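PDB 5AH1: triacylglycerol lipase from Clostridium botulinum, which hydrolyses ester bonds as a zinc-binding lipase of the alpha/beta-hydrolase fold and is linked to the breakdown of synthetic polyesters. Local coordinates for residues G233-L236 against S237-M240; G350-N353 against P354-P358. All coordinates share one frame; numbering follows the deposited sequence. Where two conformers were deposited one is given.

Interaction 1: G233-L236 against S237-M240; sequences GTTL and SDLM. With K (potassium ion), chain D.
Leu239 N donates to Thr235 O at 2.9 Å in the one well-formed i to i+4 bond of this short helical turn, while the neighbouring bonds from Ser237 N to Thr234 O and from Met240 N to Leu236 O are weak. Thr234 is the N-cap: its OG1, anti to the backbone N (chi1 169°), swings round to accept from Leu236 N at 3.1 Å, and it also bonds to the backbone of Val386. The Asp238 side chain passes at a slant across that of Thr235, its OD2 lying 3.8 Å from Thr235 CG2 in a contact that carries no bond. OD2 is held instead by Thr310 OG1 and by a salt bridge to Arg368 NH1. Leu236 and Met240 run side by side in the same direction, with Leu236 CD1 4.0 Å from Met240 SD; Met240 CG, anti to the carbonyl carbon (chi1 -69°), lies 3.3 Å from Leu236 O. At the C-terminal end the backbone carbonyls of Ser237, Asp238 and Met240 converge on a potassium ion, Met240 O at 2.7 Å, an arrangement in which the cation probably offsets the negative pole of the helix. Leu236 packs on Thr359 and Met363 of helix 357-363, Ser237 and Met240 lean on Leu245 of helix 242-257, and the turn itself follows strand 221-227 of the central parallel sheet.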
loop_
_atom_site.group_PDB
_atom_site.type_symbol
_atom_site.label_atom_id
_atom_site.label_comp_id
_atom_site.label_asym_id
_atom_site.label_seq_id
_atom_site.Cartn_x
_atom_site.Cartn_y
_atom_site.Cartn_z
ATOM N N GLY A 233 -1.526 -10.515 -4.070
ATOM C CA GLY A 233 -2.342 -9.884 -5.095
ATOM C C GLY A 233 -3.792 -9.729 -4.669
ATOM O O GLY A 233 -4.197 -10.109 -3.565
ATOM N N THR A 234 -4.577 -9.143 -5.550
ATOM C CA THR A 234 -6.001 -9.071 -5.372
ATOM C C THR A 234 -6.684 -9.498 -6.655
ATOM O O THR A 234 -6.319 -9.070 -7.748
ATOM C CB THR A 234 -6.478 -7.657 -4.980
ATOM O OG1 THR A 234 -7.895 -7.649 -5.091
ATOM C CG2 THR A 234 -5.864 -6.546 -5.855
ATOM N N THR A 235 -7.712 -10.326 -6.508
ATOM C CA THR A 235 -8.457 -10.772 -7.679
ATOM C C THR A 235 -9.299 -9.657 -8.291
ATOM O O THR A 235 -9.791 -9.811 -9.396
ATOM C CB THR A 235 -9.311 -12.015 -7.404
ATOM O OG1 THR A 235 -10.337 -11.716 -6.457
ATOM C CG2 THR A 235 -8.452 -13.183 -6.935
ATOM N N LEU A 236 -9.388 -8.511 -7.624
ATOM C CA LEU A 236 -10.002 -7.341 -8.252
ATOM C C LEU A 236 -9.223 -6.942 -9.500
ATOM O O LEU A 236 -9.811 -6.591 -10.534
ATOM C CB LEU A 236 -10.106 -6.164 -7.285
ATOM C CG LEU A 236 -10.871 -4.947 -7.818
ATOM C CD1 LEU A 236 -12.299 -5.306 -8.201
ATOM C CD2 LEU A 236 -10.848 -3.850 -6.788
ATOM N N SER A 237 -7.895 -7.014 -9.444
ATOM C CA SER A 237 -7.126 -6.773 -10.649
ATOM C C SER A 237 -7.331 -7.909 -11.654
ATOM O O SER A 237 -7.554 -7.653 -12.841
ATOM C CB SER A 237 -5.643 -6.569 -10.374
ATOM O OG SER A 237 -4.996 -6.425 -11.625
ATOM N N ASP A 238 -7.250 -9.157 -11.205
ATOM C CA ASP A 238 -7.401 -10.290 -12.112
ATOM C C ASP A 238 -8.687 -10.189 -12.949
ATOM O O ASP A 238 -8.681 -10.445 -14.147
ATOM C CB ASP A 238 -7.462 -11.603 -11.345
ATOM C CG ASP A 238 -6.193 -11.932 -10.578
ATOM O OD1 ASP A 238 -5.246 -11.147 -10.537
ATOM O OD2 ASP A 238 -6.170 -13.012 -9.960
ATOM N N LEU A 239 -9.787 -9.808 -12.308
ATOM C CA LEU A 239 -11.099 -9.917 -12.911
ATOM C C LEU A 239 -11.464 -8.726 -13.822
ATOM O O LEU A 239 -12.390 -8.842 -14.626
ATOM C CB LEU A 239 -12.191 -10.163 -11.854
ATOM C CG LEU A 239 -12.566 -9.051 -10.873
ATOM C CD1 LEU A 239 -13.616 -8.110 -11.449
ATOM C CD2 LEU A 239 -13.076 -9.671 -9.601
ATOM N N MET A 240 -10.739 -7.609 -13.689
ATOM C CA MET A 240 -11.025 -6.356 -14.417
ATOM C C MET A 240 -10.019 -6.081 -15.525
ATOM O O MET A 240 -8.837 -6.322 -15.348
ATOM C CB MET A 240 -10.938 -5.152 -13.467
ATOM C CG MET A 240 -12.013 -5.063 -12.444
ATOM S SD MET A 240 -12.049 -3.442 -11.685
ATOM C CE MET A 240 -12.873 -2.475 -12.945
HETATM K K K D . -7.320 -8.527 -15.461
#

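Interaction 2: G350-N353 against P354-P358; sequences GPMN and PIFYP. With K (potassium ion), chain C.
Asn353 CB packs 3.7 Å from CD2 of the Phe356 ring, which Met352 SD also approaches obliquely, 5.3 Å from the centroid in a Met-aromatic contact; Ile355 CG2 lies over the centre of one face, 3.8 Å above the plane. Tyr357 is covered on one face by Pro354 CA, while Met352 CG lies 4.0 Å from its CD1, the methionine and the tyrosine running antiparallel. In the conformer given, CG anti to the backbone N and a bend at chi2 (75°) set Met352 SD 3.6 Å from the Phe356 CB methylene. Asn353 makes the polar link: with CG anti to the backbone N (chi1 -169°), its OD1 accepts from Ile355 N at 3.0 Å, nearly straight (167° at the hydrogen), the donor standing above the carbonyl plane. The main-chain Asn353 O takes Phe356 N at 2.8 Å. One water accepts from Gly350 N, donates to Met352 O and bonds to Tyr357 OH. Pro351 O binds a potassium ion at 2.4 Å, with three waters, Asp425 and Asp428; Asp425 also accepts from Asn353 N. The OD1 bond makes an Asx turn and the main-chain bond a beta turn over 353-356, together an Asx motif leading into helix 357-363 beside a cation site.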
loop_
_atom_site.group_PDB
_atom_site.type_symbol
_atom_site.label_atom_id
_atom_site.label_comp_id
_atom_site.label_asym_id
_atom_site.label_seq_id
_atom_site.Cartn_x
_atom_site.Cartn_y
_atom_site.Cartn_z
ATOM N N GLY A 350 -23.229 -1.371 6.291
ATOM C CA GLY A 350 -22.813 -0.630 7.466
ATOM C C GLY A 350 -21.310 -0.449 7.386
ATOM O O GLY A 350 -20.819 0.633 7.052
ATOM N N PRO A 351 -20.558 -1.524 7.645
ATOM C CA PRO A 351 -19.096 -1.432 7.590
ATOM C C PRO A 351 -18.521 -1.121 6.207
ATOM O O PRO A 351 -17.529 -0.413 6.113
ATOM C CB PRO A 351 -18.650 -2.824 8.061
ATOM C CG PRO A 351 -19.788 -3.324 8.880
ATOM C CD PRO A 351 -21.003 -2.813 8.200
ATOM N N MET A 352 -19.120 -1.651 5.146
ATOM C CA MET A 352 -18.564 -1.484 3.798
ATOM C C MET A 352 -19.040 -0.209 3.118
ATOM O O MET A 352 -20.236 0.009 2.964
ATOM C CB MET A 352 -18.937 -2.682 2.915
ATOM C CG MET A 352 -18.271 -2.685 1.546
ATOM S SD MET A 352 -16.534 -3.146 1.578
ATOM C CE MET A 352 -16.669 -4.920 1.702
ATOM N N ASN A 353 -18.096 0.624 2.697
ATOM C CA ASN A 353 -18.412 1.789 1.894
ATOM C C ASN A 353 -19.228 1.333 0.680
ATOM O O ASN A 353 -18.822 0.405 -0.005
ATOM C CB ASN A 353 -17.102 2.414 1.419
ATOM C CG ASN A 353 -17.282 3.786 0.791
ATOM O OD1 ASN A 353 -18.277 4.055 0.118
ATOM N ND2 ASN A 353 -16.291 4.653 0.979
ATOM N N PRO A 354 -20.390 1.959 0.419
ATOM C CA PRO A 354 -21.192 1.558 -0.751
ATOM C C PRO A 354 -20.424 1.571 -2.082
ATOM O O PRO A 354 -20.756 0.798 -2.979
ATOM C CB PRO A 354 -22.340 2.570 -0.740
ATOM C CG PRO A 354 -22.485 2.909 0.721
ATOM C CD PRO A 354 -21.096 2.962 1.241
ATOM N N ILE A 355 -19.381 2.389 -2.185
ATOM C CA ILE A 355 -18.546 2.428 -3.386
ATOM C C ILE A 355 -17.856 1.084 -3.649
ATOM O O ILE A 355 -17.488 0.782 -4.784
ATOM C CB ILE A 355 -17.473 3.574 -3.306
ATOM C CG1 ILE A 355 -16.850 3.857 -4.666
ATOM C CG2 ILE A 355 -16.334 3.228 -2.372
ATOM C CD1 ILE A 355 -17.788 4.402 -5.659
ATOM N N PHE A 356 -17.714 0.275 -2.606
ATOM C CA PHE A 356 -17.053 -1.028 -2.709
ATOM C C PHE A 356 -18.056 -2.180 -2.791
ATOM O O PHE A 356 -17.666 -3.334 -2.784
ATOM C CB PHE A 356 -16.138 -1.278 -1.495
ATOM C CG PHE A 356 -14.966 -0.342 -1.388
ATOM C CD1 PHE A 356 -14.252 0.038 -2.505
ATOM C CD2 PHE A 356 -14.578 0.144 -0.151
ATOM C CE1 PHE A 356 -13.172 0.892 -2.394
ATOM C CE2 PHE A 356 -13.498 1.001 -0.031
ATOM C CZ PHE A 356 -12.800 1.380 -1.157
ATOM N N TYR A 357 -19.351 -1.898 -2.852
ATOM C CA TYR A 357 -20.297 -2.999 -3.017
ATOM C C TYR A 357 -19.997 -3.842 -4.272
ATOM O O TYR A 357 -19.926 -5.064 -4.193
ATOM C CB TYR A 357 -21.744 -2.512 -3.060
ATOM C CG TYR A 357 -22.345 -2.000 -1.763
ATOM C CD1 TYR A 357 -21.695 -2.118 -0.540
ATOM C CD2 TYR A 357 -23.601 -1.407 -1.775
ATOM C CE1 TYR A 357 -22.278 -1.641 0.626
ATOM C CE2 TYR A 357 -24.183 -0.931 -0.622
ATOM C CZ TYR A 357 -23.534 -1.058 0.572
ATOM O OH TYR A 357 -24.143 -0.576 1.707
ATOM N N PRO A 358 -19.811 -3.201 -5.434
ATOM C CA PRO A 358 -19.628 -4.059 -6.611
ATOM C C PRO A 358 -18.284 -4.782 -6.623
ATOM O O PRO A 358 -18.199 -5.925 -7.087
ATOM C CB PRO A 358 -19.734 -3.080 -7.785
ATOM C CG PRO A 358 -19.450 -1.754 -7.218
ATOM C CD PRO A 358 -19.935 -1.781 -5.789
HETATM K K K C . -16.658 1.826 5.805
HETATM O O HOH W 1 -22.737 0.046 3.878
HETATM O O HOH W 2 -19.060 2.148 5.551
HETATM O O HOH W 3 -16.823 3.834 4.437
HETATM O O HOH W 4 -16.878 3.411 7.800
#

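In the fold
Along the chain, interaction 1 comes after strand 221-227, the fourth strand of the parallel sheet, as the brief helix 235-239, leading on to helix 242-257. The chain then passes through several helices, strand 327-331 and the hairpin of 336-338 and 345-347 before interaction 2 opens the way into helix 357-363. The two are in series, each a local turn, and they neither nest nor cross; the centres of interactions 1 and 2 lie about 17 Å apart and their nearest atoms about 6 Å. Two helices relate them: 357-363, which begins within interaction 2, packs against Leu236, and 242-257 meets side chains of both. Each turn also contributes to its own potassium site.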